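Local coordinates for gentamicin resistance protein (PDB 6CTZ) that confers aminoglycoside resistance, probably by transferring phosphate from a guanine nucleotide to the 2''-hydroxyl of drugs such as gentamicin and kanamycin, at residues 6-11 / 83-88; 32-35 / 39-42; 89-94 / 211-216. The protein carries 2 engineered substitutions. All blocks are in the same frame, centred on the assembly; numbering follows the deposited sequence. Where two conformers were deposited one is given.

Interaction 1 of 3, residues 6-11 / 83-88. With GDP (guanosine-5'-diphosphate), chain B.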
loop_
_atom_site.group_PDB
_atom_site.type_symbol
_atom_site.label_atom_id
_atom_site.label_comp_id
_atom_site.label_asym_id
_atom_site.label_seq_id
_atom_site.Cartn_x
_atom_site.Cartn_y
_atom_site.Cartn_z
ATOM N N THR A 6 15.081 1.677 -25.033
ATOM C CA THR A 6 16.174 0.846 -25.528
ATOM C C THR A 6 16.287 -0.450 -24.736
ATOM O O THR A 6 16.468 -1.524 -25.320
ATOM C CB THR A 6 17.486 1.623 -25.511
ATOM O OG1 THR A 6 17.358 2.770 -26.357
ATOM C CG2 THR A 6 18.632 0.753 -26.025
ATOM N N MET A 7 16.164 -0.378 -23.405
ATOM C CA MET A 7 16.180 -1.599 -22.608
ATOM C C MET A 7 15.047 -2.528 -23.010
ATOM O O MET A 7 15.247 -3.740 -23.160
ATOM C CB MET A 7 16.073 -1.262 -21.124
ATOM C CG MET A 7 17.361 -0.752 -20.522
ATOM S SD MET A 7 17.279 -0.684 -18.726
ATOM C CE MET A 7 16.144 0.682 -18.495
ATOM N N ILE A 8 13.848 -1.975 -23.192
ATOM C CA ILE A 8 12.691 -2.798 -23.529
ATOM C C ILE A 8 12.902 -3.483 -24.875
ATOM O O ILE A 8 12.726 -4.700 -25.015
ATOM C CB ILE A 8 11.414 -1.942 -23.511
ATOM C CG1 ILE A 8 11.102 -1.471 -22.086
ATOM C CG2 ILE A 8 10.248 -2.722 -24.069
ATOM C CD1 ILE A 8 10.012 -0.430 -22.037
ATOM N N MET A 9 13.306 -2.718 -25.882
ATOM C CA MET A 9 13.389 -3.306 -27.212
ATOM C C MET A 9 14.566 -4.257 -27.355
ATOM O O MET A 9 14.464 -5.242 -28.094
ATOM C CB MET A 9 13.368 -2.222 -28.281
ATOM C CG MET A 9 11.994 -1.595 -28.378
ATOM S SD MET A 9 11.786 -0.592 -29.841
ATOM C CE MET A 9 12.890 0.772 -29.473
ATOM N N THR A 10 15.682 -3.986 -26.674
ATOM C CA THR A 10 16.807 -4.916 -26.685
ATOM C C THR A 10 16.397 -6.277 -26.143
ATOM O O THR A 10 16.723 -7.321 -26.722
ATOM C CB THR A 10 17.945 -4.349 -25.837
ATOM O OG1 THR A 10 18.467 -3.171 -26.458
ATOM C CG2 THR A 10 19.051 -5.380 -25.673
ATOM N N GLN A 11 15.682 -6.282 -25.019
ATOM C CA GLN A 11 15.399 -7.521 -24.316
ATOM C C GLN A 11 14.148 -8.236 -24.794
ATOM O O GLN A 11 14.026 -9.441 -24.558
ATOM C CB GLN A 11 15.337 -7.257 -22.810
ATOM C CG GLN A 11 16.621 -6.599 -22.332
ATOM C CD GLN A 11 16.673 -6.356 -20.846
ATOM O OE1 GLN A 11 16.107 -7.109 -20.053
ATOM N NE2 GLN A 11 17.361 -5.295 -20.458
ATOM N N ASN A 83 19.044 -6.403 -10.658
ATOM C CA ASN A 83 18.238 -5.213 -10.924
ATOM C C ASN A 83 17.176 -5.566 -11.962
ATOM O O ASN A 83 17.358 -5.326 -13.161
ATOM C CB ASN A 83 19.125 -4.048 -11.373
ATOM C CG ASN A 83 19.950 -3.461 -10.231
ATOM O OD1 ASN A 83 19.456 -2.642 -9.457
ATOM N ND2 ASN A 83 21.212 -3.869 -10.131
ATOM N N PRO A 84 16.055 -6.143 -11.532
ATOM C CA PRO A 84 15.017 -6.566 -12.480
ATOM C C PRO A 84 14.079 -5.427 -12.854
ATOM O O PRO A 84 13.994 -4.406 -12.172
ATOM C CB PRO A 84 14.242 -7.610 -11.672
ATOM C CG PRO A 84 14.337 -7.095 -10.266
ATOM C CD PRO A 84 15.714 -6.486 -10.141
ATOM N N PHE A 85 13.342 -5.641 -13.947
ATOM C CA PHE A 85 12.182 -4.814 -14.274
ATOM C C PHE A 85 11.161 -5.692 -14.984
ATOM O O PHE A 85 11.486 -6.793 -15.431
ATOM C CB PHE A 85 12.550 -3.538 -15.049
ATOM C CG PHE A 85 12.991 -3.778 -16.466
ATOM C CD1 PHE A 85 12.062 -3.815 -17.495
ATOM C CD2 PHE A 85 14.338 -3.914 -16.778
ATOM C CE1 PHE A 85 12.464 -4.011 -18.808
ATOM C CE2 PHE A 85 14.741 -4.113 -18.092
ATOM C CZ PHE A 85 13.798 -4.163 -19.100
ATOM N N VAL A 86 9.909 -5.236 -15.035
ATOM C CA VAL A 86 8.870 -6.040 -15.634
ATOM C C VAL A 86 7.913 -5.300 -16.520
ATOM O O VAL A 86 7.812 -4.145 -16.439
ATOM C CB VAL A 86 7.990 -6.738 -14.533
ATOM C CG1 VAL A 86 8.825 -7.691 -13.720
ATOM C CG2 VAL A 86 7.332 -5.707 -13.595
ATOM N N GLY A 87 7.212 -6.040 -17.355
ATOM C CA GLY A 87 6.153 -5.508 -18.167
ATOM C C GLY A 87 4.898 -6.354 -18.016
ATOM O O GLY A 87 4.981 -7.548 -18.017
ATOM N N TYR A 88 3.750 -5.699 -17.907
ATOM C CA TYR A 88 2.480 -6.346 -17.784
ATOM C C TYR A 88 1.391 -5.602 -18.530
ATOM O O TYR A 88 1.500 -4.443 -18.661
ATOM C CB TYR A 88 2.080 -6.534 -16.302
ATOM C CG TYR A 88 2.052 -5.299 -15.395
ATOM C CD1 TYR A 88 3.163 -4.918 -14.712
ATOM C CD2 TYR A 88 0.889 -4.595 -15.167
ATOM C CE1 TYR A 88 3.143 -3.873 -13.839
ATOM C CE2 TYR A 88 0.875 -3.523 -14.284
ATOM C CZ TYR A 88 2.005 -3.201 -13.622
ATOM O OH TYR A 88 2.047 -2.174 -12.719
HETATM P PB GDP B . 5.269 2.212 -6.235
HETATM O O1B GDP B . 5.592 0.830 -5.720
HETATM O O2B GDP B . 4.159 2.873 -5.443
HETATM O O3B GDP B . 6.506 3.066 -6.390
HETATM O O3A GDP B . 4.740 1.980 -7.747
HETATM P PA GDP B . 3.309 1.410 -8.249
HETATM O O1A GDP B . 3.384 -0.066 -8.501
HETATM O O2A GDP B . 2.212 1.836 -7.289
HETATM O "O5'" GDP B . 3.189 2.141 -9.693
HETATM C "C5'" GDP B . 3.288 3.558 -9.757
HETATM C "C4'" GDP B . 2.010 4.113 -10.340
HETATM O "O4'" GDP B . 1.908 3.699 -11.702
HETATM C "C3'" GDP B . 0.733 3.605 -9.693
HETATM O "O3'" GDP B . 0.420 4.284 -8.472
HETATM C "C2'" GDP B . -0.264 3.923 -10.778
HETATM O "O2'" GDP B . -0.551 5.325 -10.800
HETATM C "C1'" GDP B . 0.529 3.610 -12.036
HETATM N N9 GDP B . 0.264 2.223 -12.469
HETATM C C8 GDP B . 1.029 1.127 -12.265
HETATM N N7 GDP B . 0.432 0.045 -12.829
HETATM C C5 GDP B . -0.715 0.462 -13.399
HETATM C C6 GDP B . -1.827 -0.146 -14.141
HETATM O O6 GDP B . -1.827 -1.364 -14.402
HETATM N N1 GDP B . -2.815 0.670 -14.539
HETATM C C2 GDP B . -2.841 1.995 -14.279
HETATM N N2 GDP B . -3.870 2.738 -14.731
HETATM N N3 GDP B . -1.860 2.623 -13.593
HETATM C C4 GDP B . -0.808 1.899 -13.159
#
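Met7, Ile8 and Gln11 of helix 6-11 gather round the Phe85 ring, in a contact that lays the helix over the five-stranded antiparallel sheet of the kinase-like N-terminal lobe. Helix and strand run nearly at right angles, at 80°, and the Phe85 ring lies between them. Its CG sits between the backbone N and the carbonyl carbon (chi1 71°), which carries the ring out from strand 83-88 to the helix. Gln11 reaches it from the opposite direction with an extended chain. The amide comes in at the ring edge, NE2 in the ring plane and 3.7 Å from Phe85 CE2, while the amide plane is turned 61° from that of the ring. This is packing, not bonding: NE2 gives its hydrogen bond to Lys78 O, and that bond helps fix the amide. The other two residues approach obliquely. Met7 CB lies 4.2 Å from Phe85 CZ, and its SD stands 5.2 Å from the ring centroid in a Met-aromatic contact; Ile8 CG1 is a looser neighbour, 4.4 Å from Phe85 CE1. Phe42 of the next strand stacks with the same ring, so the phenylalanine ties the helix to two strands. Three residues on, the Tyr88 side chain projects from the other face of the sheet and enters the nucleotide pocket. There GDP O6 meets its ring at the edge, 3.5 Å from Tyr88 CE2, and the Tyr88 OH donates a hydrogen bond of 2.7 Å to N7 of the guanine.

Interaction 2 of 3, residues 32-35 / 39-42. With GDP (guanosine-5'-diphosphate), chain B.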
loop_
_atom_site.group_PDB
_atom_site.type_symbol
_atom_site.label_atom_id
_atom_site.label_comp_id
_atom_site.label_asym_id
_atom_site.label_seq_id
_atom_site.Cartn_x
_atom_site.Cartn_y
_atom_site.Cartn_z
ATOM N N ILE A 32 5.818 3.270 -16.889
ATOM C CA ILE A 32 5.523 3.891 -18.173
ATOM C C ILE A 32 4.533 3.010 -18.921
ATOM O O ILE A 32 4.368 1.825 -18.632
ATOM C CB ILE A 32 6.787 4.145 -19.013
ATOM C CG1 ILE A 32 7.486 2.827 -19.365
ATOM C CG2 ILE A 32 7.720 5.069 -18.257
ATOM C CD1 ILE A 32 8.675 3.006 -20.305
ATOM N N LEU A 33 3.850 3.612 -19.886
ATOM C CA LEU A 33 2.859 2.911 -20.689
ATOM C C LEU A 33 3.354 2.872 -22.126
ATOM O O LEU A 33 3.634 3.920 -22.718
ATOM C CB LEU A 33 1.504 3.607 -20.602
ATOM C CG LEU A 33 0.335 2.917 -21.301
ATOM C CD1 LEU A 33 0.062 1.534 -20.699
ATOM C CD2 LEU A 33 -0.908 3.805 -21.248
ATOM N N VAL A 34 3.468 1.666 -22.679
ATOM C CA VAL A 34 3.979 1.446 -24.025
ATOM C C VAL A 34 2.818 1.015 -24.906
ATOM O O VAL A 34 2.079 0.087 -24.561
ATOM C CB VAL A 34 5.091 0.383 -24.026
ATOM C CG1 VAL A 34 5.413 -0.072 -25.454
ATOM C CG2 VAL A 34 6.330 0.926 -23.324
ATOM N N ASN A 35 2.650 1.702 -26.035
ATOM C CA ASN A 35 1.609 1.397 -27.013
ATOM C C ASN A 35 0.204 1.457 -26.424
ATOM O O ASN A 35 -0.715 0.814 -26.942
ATOM C CB ASN A 35 1.859 0.062 -27.727
ATOM C CG ASN A 35 3.191 0.037 -28.451
ATOM O OD1 ASN A 35 3.783 1.084 -28.700
ATOM N ND2 ASN A 35 3.670 -1.155 -28.785
ATOM N N VAL A 39 2.346 -1.888 -19.380
ATOM C CA VAL A 39 2.980 -1.143 -18.337
ATOM C C VAL A 39 4.376 -1.730 -18.108
ATOM O O VAL A 39 4.500 -2.887 -17.856
ATOM C CB VAL A 39 2.184 -1.244 -16.987
ATOM C CG1 VAL A 39 2.934 -0.545 -15.868
ATOM C CG2 VAL A 39 0.774 -0.721 -17.141
ATOM N N PHE A 40 5.405 -0.929 -18.250
ATOM C CA PHE A 40 6.752 -1.324 -17.863
ATOM C C PHE A 40 7.125 -0.596 -16.581
ATOM O O PHE A 40 6.990 0.632 -16.488
ATOM C CB PHE A 40 7.770 -1.128 -18.990
ATOM C CG PHE A 40 7.715 -2.223 -19.999
ATOM C CD1 PHE A 40 6.811 -2.167 -21.051
ATOM C CD2 PHE A 40 8.510 -3.349 -19.853
ATOM C CE1 PHE A 40 6.739 -3.196 -21.977
ATOM C CE2 PHE A 40 8.437 -4.381 -20.763
ATOM C CZ PHE A 40 7.545 -4.310 -21.821
ATOM N N ARG A 41 7.550 -1.366 -15.585
ATOM C CA ARG A 41 7.669 -0.874 -14.222
ATOM C C ARG A 41 9.094 -1.116 -13.748
ATOM O O ARG A 41 9.553 -2.268 -13.700
ATOM C CB ARG A 41 6.647 -1.580 -13.333
ATOM C CG ARG A 41 6.538 -1.033 -11.925
ATOM C CD ARG A 41 5.432 -1.801 -11.248
ATOM N NE ARG A 41 5.197 -1.602 -9.823
ATOM C CZ ARG A 41 5.480 -2.515 -8.898
ATOM N NH1 ARG A 41 6.128 -3.631 -9.222
ATOM N NH2 ARG A 41 5.109 -2.322 -7.640
ATOM N N PHE A 42 9.780 -0.029 -13.403
ATOM C CA PHE A 42 11.217 -0.015 -13.160
ATOM C C PHE A 42 11.497 0.356 -11.713
ATOM O O PHE A 42 11.162 1.478 -11.295
ATOM C CB PHE A 42 11.876 1.008 -14.084
ATOM C CG PHE A 42 11.798 0.650 -15.541
ATOM C CD1 PHE A 42 12.782 -0.132 -16.134
ATOM C CD2 PHE A 42 10.746 1.104 -16.320
ATOM C CE1 PHE A 42 12.714 -0.459 -17.482
ATOM C CE2 PHE A 42 10.673 0.784 -17.667
ATOM C CZ PHE A 42 11.658 -0.001 -18.247
HETATM P PB GDP B . 5.269 2.212 -6.235
HETATM O O1B GDP B . 5.592 0.830 -5.720
HETATM O O2B GDP B . 4.159 2.873 -5.443
HETATM O O3B GDP B . 6.506 3.066 -6.390
HETATM O O3A GDP B . 4.740 1.980 -7.747
HETATM P PA GDP B . 3.309 1.410 -8.249
HETATM O O1A GDP B . 3.384 -0.066 -8.501
HETATM O O2A GDP B . 2.212 1.836 -7.289
HETATM O "O5'" GDP B . 3.189 2.141 -9.693
HETATM C "C5'" GDP B . 3.288 3.558 -9.757
HETATM C "C4'" GDP B . 2.010 4.113 -10.340
HETATM O "O4'" GDP B . 1.908 3.699 -11.702
HETATM C "C3'" GDP B . 0.733 3.605 -9.693
HETATM O "O3'" GDP B . 0.420 4.284 -8.472
HETATM C "C2'" GDP B . -0.264 3.923 -10.778
HETATM O "O2'" GDP B . -0.551 5.325 -10.800
HETATM C "C1'" GDP B . 0.529 3.610 -12.036
HETATM N N9 GDP B . 0.264 2.223 -12.469
HETATM C C8 GDP B . 1.029 1.127 -12.265
HETATM N N7 GDP B . 0.432 0.045 -12.829
HETATM C C5 GDP B . -0.715 0.462 -13.399
HETATM C C6 GDP B . -1.827 -0.146 -14.141
HETATM O O6 GDP B . -1.827 -1.364 -14.402
HETATM N N1 GDP B . -2.815 0.670 -14.539
HETATM C C2 GDP B . -2.841 1.995 -14.279
HETATM N N2 GDP B . -3.870 2.738 -14.731
HETATM N N3 GDP B . -1.860 2.623 -13.593
HETATM C C4 GDP B . -0.808 1.899 -13.159
#
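Ile32 and Phe40 face each other as the antiparallel hydrogen-bonded pair of a beta hairpin, and this is where the contact is tightest. Ile32 N donates to Phe40 O over 2.9 Å, nearly straight at 168° and in the carbonyl plane; the return bond, Phe40 N to Ile32 O, is 3.0 Å long and more bent, at 152°. On the face that carries these two side chains the packing is wholly apolar. Ile32 CD1 comes to the edge of the Phe42 ring, 4.0 Å from CE2, and Val34 CG2 slants in against Phe40, 3.9 Å from CD1. The Leu33 and Val39 pair, non-hydrogen-bonded and on the other face, is slacker: only the branch tips come close, Leu33 CD1 lying 4.3 Å from Val39 CG2. That face belongs to the nucleotide, and the same Val39 CG2 sits 3.8 Å from GDP O6. Arg41 also points there. With CG anti to the backbone N (chi1 -172°) and the chain extended to NE, it lays a guanidinium edge against the alpha phosphate, where NE at 2.7 Å and NH2 at 3.0 Å both donate to GDP O1A; two bent bonds thus grip one oxygen. Asn35, past the end of strand 29-34 and partly exposed, binds Ser16, Gln18 and Ser19. Glu55 of helix 46-62 forms a salt bridge with Arg41 NH1, a pairing reminiscent of the lysine and helix-C glutamate of protein kinases. Tyr4 and Ile8 of helix 2-11 cover the Ile32 face, while strand 20-25 lies next to strand 29-34 and strand 83-89 next to strand 38-43.

Interaction 3 of 3, residues 89-94 / 211-216. With MG (magnesium ion), chain C; MG (magnesium ion), chain D; GDP (guanosine-5'-diphosphate), chain B.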
loop_
_atom_site.group_PDB
_atom_site.type_symbol
_atom_site.label_atom_id
_atom_site.label_comp_id
_atom_site.label_asym_id
_atom_site.label_seq_id
_atom_site.Cartn_x
_atom_site.Cartn_y
_atom_site.Cartn_z
ATOM N N ARG A 89 0.386 -6.309 -19.005
ATOM C CA ARG A 89 -0.726 -5.656 -19.673
ATOM C C ARG A 89 -1.360 -4.733 -18.632
ATOM O O ARG A 89 -1.591 -5.126 -17.533
ATOM C CB ARG A 89 -1.779 -6.645 -20.185
ATOM C CG ARG A 89 -1.377 -7.391 -21.451
ATOM C CD ARG A 89 -2.538 -7.898 -22.308
ATOM N NE ARG A 89 -2.060 -8.298 -23.652
ATOM C CZ ARG A 89 -1.980 -7.481 -24.709
ATOM N NH1 ARG A 89 -2.347 -6.240 -24.637
ATOM N NH2 ARG A 89 -1.515 -7.929 -25.868
ATOM N N LYS A 90 -1.659 -3.516 -19.025
ATOM C CA LYS A 90 -2.238 -2.548 -18.113
ATOM C C LYS A 90 -3.449 -3.144 -17.406
ATOM O O LYS A 90 -4.314 -3.774 -18.027
ATOM C CB LYS A 90 -2.634 -1.304 -18.906
ATOM C CG LYS A 90 -3.017 -0.135 -18.035
ATOM C CD LYS A 90 -3.313 1.103 -18.863
ATOM C CE LYS A 90 -4.583 0.948 -19.668
ATOM N NZ LYS A 90 -5.017 2.251 -20.254
ATOM N N VAL A 91 -3.487 -2.986 -16.089
ATOM C CA VAL A 91 -4.674 -3.384 -15.354
ATOM C C VAL A 91 -5.728 -2.327 -15.656
ATOM O O VAL A 91 -5.514 -1.133 -15.425
ATOM C CB VAL A 91 -4.366 -3.521 -13.854
ATOM C CG1 VAL A 91 -5.609 -3.924 -13.067
ATOM C CG2 VAL A 91 -3.255 -4.553 -13.642
ATOM N N GLN A 92 -6.829 -2.747 -16.246
ATOM C CA GLN A 92 -7.699 -1.764 -16.864
ATOM C C GLN A 92 -8.577 -1.096 -15.825
ATOM O O GLN A 92 -8.805 -1.616 -14.727
ATOM C CB GLN A 92 -8.553 -2.395 -17.963
ATOM C CG GLN A 92 -7.754 -2.880 -19.172
ATOM C CD GLN A 92 -7.201 -1.748 -20.026
ATOM O OE1 GLN A 92 -7.749 -0.642 -20.056
ATOM N NE2 GLN A 92 -6.111 -2.026 -20.734
ATOM N N GLY A 93 -9.050 0.086 -16.179
ATOM C CA GLY A 93 -9.951 0.832 -15.337
ATOM C C GLY A 93 -9.401 2.200 -14.998
ATOM O O GLY A 93 -8.327 2.608 -15.436
ATOM N N GLN A 94 -10.180 2.910 -14.207
ATOM C CA GLN A 94 -9.815 4.225 -13.715
ATOM C C GLN A 94 -9.291 4.033 -12.302
ATOM O O GLN A 94 -9.951 3.388 -11.485
ATOM C CB GLN A 94 -11.059 5.119 -13.706
ATOM C CG GLN A 94 -10.984 6.352 -12.808
ATOM C CD GLN A 94 -10.184 7.490 -13.416
ATOM O OE1 GLN A 94 -10.405 7.879 -14.567
ATOM N NE2 GLN A 94 -9.247 8.031 -12.641
ATOM N N GLY A 211 -9.568 -4.078 -10.295
ATOM C CA GLY A 211 -8.169 -4.432 -10.169
ATOM C C GLY A 211 -7.524 -3.812 -8.956
ATOM O O GLY A 211 -8.002 -2.811 -8.412
ATOM N N ILE A 212 -6.425 -4.437 -8.532
ATOM C CA ILE A 212 -5.561 -3.942 -7.460
ATOM C C ILE A 212 -4.125 -4.061 -7.943
ATOM O O ILE A 212 -3.729 -5.123 -8.450
ATOM C CB ILE A 212 -5.738 -4.748 -6.155
ATOM C CG1 ILE A 212 -7.175 -4.667 -5.637
ATOM C CG2 ILE A 212 -4.741 -4.267 -5.083
ATOM C CD1 ILE A 212 -7.508 -3.363 -4.930
ATOM N N ILE A 213 -3.343 -2.990 -7.794
ATOM C CA ILE A 213 -1.942 -2.992 -8.198
ATOM C C ILE A 213 -1.004 -2.823 -7.000
ATOM O O ILE A 213 -1.449 -2.669 -5.854
ATOM C CB ILE A 213 -1.680 -1.928 -9.283
ATOM C CG1 ILE A 213 -2.039 -0.527 -8.764
ATOM C CG2 ILE A 213 -2.435 -2.280 -10.573
ATOM C CD1 ILE A 213 -1.519 0.589 -9.643
ATOM N N ASP A 214 0.303 -2.869 -7.270
ATOM C CA ASP A 214 1.384 -2.561 -6.331
ATOM C C ASP A 214 1.394 -3.408 -5.067
ATOM O O ASP A 214 1.026 -2.933 -3.990
ATOM C CB ASP A 214 1.432 -1.080 -5.959
ATOM C CG ASP A 214 2.723 -0.715 -5.233
ATOM O OD1 ASP A 214 3.633 -1.586 -5.121
ATOM O OD2 ASP A 214 2.828 0.444 -4.765
ATOM N N PHE A 215 1.851 -4.650 -5.189
ATOM C CA PHE A 215 1.988 -5.567 -4.068
ATOM C C PHE A 215 3.384 -5.537 -3.454
ATOM O O PHE A 215 3.761 -6.480 -2.754
ATOM C CB PHE A 215 1.618 -6.992 -4.503
ATOM C CG PHE A 215 0.137 -7.205 -4.725
ATOM C CD1 PHE A 215 -0.519 -6.635 -5.817
ATOM C CD2 PHE A 215 -0.592 -8.001 -3.857
ATOM C CE1 PHE A 215 -1.883 -6.854 -6.029
ATOM C CE2 PHE A 215 -1.946 -8.222 -4.056
ATOM C CZ PHE A 215 -2.597 -7.642 -5.147
ATOM N N GLY A 216 4.146 -4.463 -3.676
ATOM C CA GLY A 216 5.520 -4.413 -3.213
ATOM C C GLY A 216 5.687 -4.447 -1.707
ATOM O O GLY A 216 6.757 -4.836 -1.223
HETATM MG MG MG C . 2.190 2.372 -5.338
HETATM MG MG MG D . 4.915 -0.133 -4.077
HETATM P PB GDP B . 5.269 2.212 -6.235
HETATM O O1B GDP B . 5.592 0.830 -5.720
HETATM O O2B GDP B . 4.159 2.873 -5.443
HETATM O O3B GDP B . 6.506 3.066 -6.390
HETATM O O3A GDP B . 4.740 1.980 -7.747
HETATM P PA GDP B . 3.309 1.410 -8.249
HETATM O O1A GDP B . 3.384 -0.066 -8.501
HETATM O O2A GDP B . 2.212 1.836 -7.289
HETATM O "O5'" GDP B . 3.189 2.141 -9.693
HETATM C "C5'" GDP B . 3.288 3.558 -9.757
HETATM C "C4'" GDP B . 2.010 4.113 -10.340
HETATM O "O4'" GDP B . 1.908 3.699 -11.702
HETATM C "C3'" GDP B . 0.733 3.605 -9.693
HETATM O "O3'" GDP B . 0.420 4.284 -8.472
HETATM C "C2'" GDP B . -0.264 3.923 -10.778
HETATM O "O2'" GDP B . -0.551 5.325 -10.800
HETATM C "C1'" GDP B . 0.529 3.610 -12.036
HETATM N N9 GDP B . 0.264 2.223 -12.469
HETATM C C8 GDP B . 1.029 1.127 -12.265
HETATM N N7 GDP B . 0.432 0.045 -12.829
HETATM C C5 GDP B . -0.715 0.462 -13.399
HETATM C C6 GDP B . -1.827 -0.146 -14.141
HETATM O O6 GDP B . -1.827 -1.364 -14.402
HETATM N N1 GDP B . -2.815 0.670 -14.539
HETATM C C2 GDP B . -2.841 1.995 -14.279
HETATM N N2 GDP B . -3.870 2.738 -14.731
HETATM N N3 GDP B . -1.860 2.623 -13.593
HETATM C C4 GDP B . -0.808 1.899 -13.159
HETATM O O HOH W 1 1.462 4.242 -5.778
HETATM O O HOH W 2 2.354 2.982 -3.333
HETATM O O HOH W 3 3.860 -0.813 -2.330
HETATM O O HOH W 4 6.593 -1.482 -4.044
HETATM O O HOH W 5 5.764 1.273 -2.851
#
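In the guanine pocket, where the linker after strand 83-89 runs beside the end of strand 209-212, Val91 packs on Gly211 and Ile213. With CG1 anti to the backbone N (chi1 179°), Val91 splays its two branches over different partners: CG1 lies 3.9 Å from Gly211 CA, and CG2 is 3.9 Å from Ile213 CG2, the two side chains running alongside each other and pointing opposite ways. The linker probably corresponds to the hinge of protein kinases, reading the base by its backbone: Val91 N donates to GDP O6 over 2.9 Å, and GDP N1 returns a weak bond of 3.4 Å to Val91 O. Ile213 presses against the base, CD1 being 3.7 Å from GDP C8. Beyond Ile213 comes Asp214-Phe215-Gly216, the DFG motif, whose aspartate binds the metal ions. Asp214 OD2 bridges both magnesium ions, 2.1 Å from one and 2.3 Å from the other, and OD1 joins it on the second ion at 2.2 Å. His197 completes the shell of the first, which also takes an oxygen from each GDP phosphate and two waters. An Asx turn steadies the loop: Gly216 N donates to Asp214 OD1 from above the carboxylate plane, at an N-H...O angle of 159°.

How the interactions relate
From the N terminus, helix 6-11 leads into the sheet, and interaction 2 closes first, a short turn joining its two strands. It is nested inside the long loop that interaction 1 closes when the chain returns as strand 83-88. That strand pairs directly with 39-42, and the stacked Phe85 and Phe42 rings bind the two contacts together. Interaction 3 opens where strand 83-88 ends, so it follows in series; its loop takes in the helices between 98 and 182 before strand 209-212 returns beside the linker, and the last four helices follow it. Arg41 NH2 and Asp214 OD1 form a salt bridge of 3.0 Å between interactions 2 and 3, spanning the lobes, and all three contacts touch GDP.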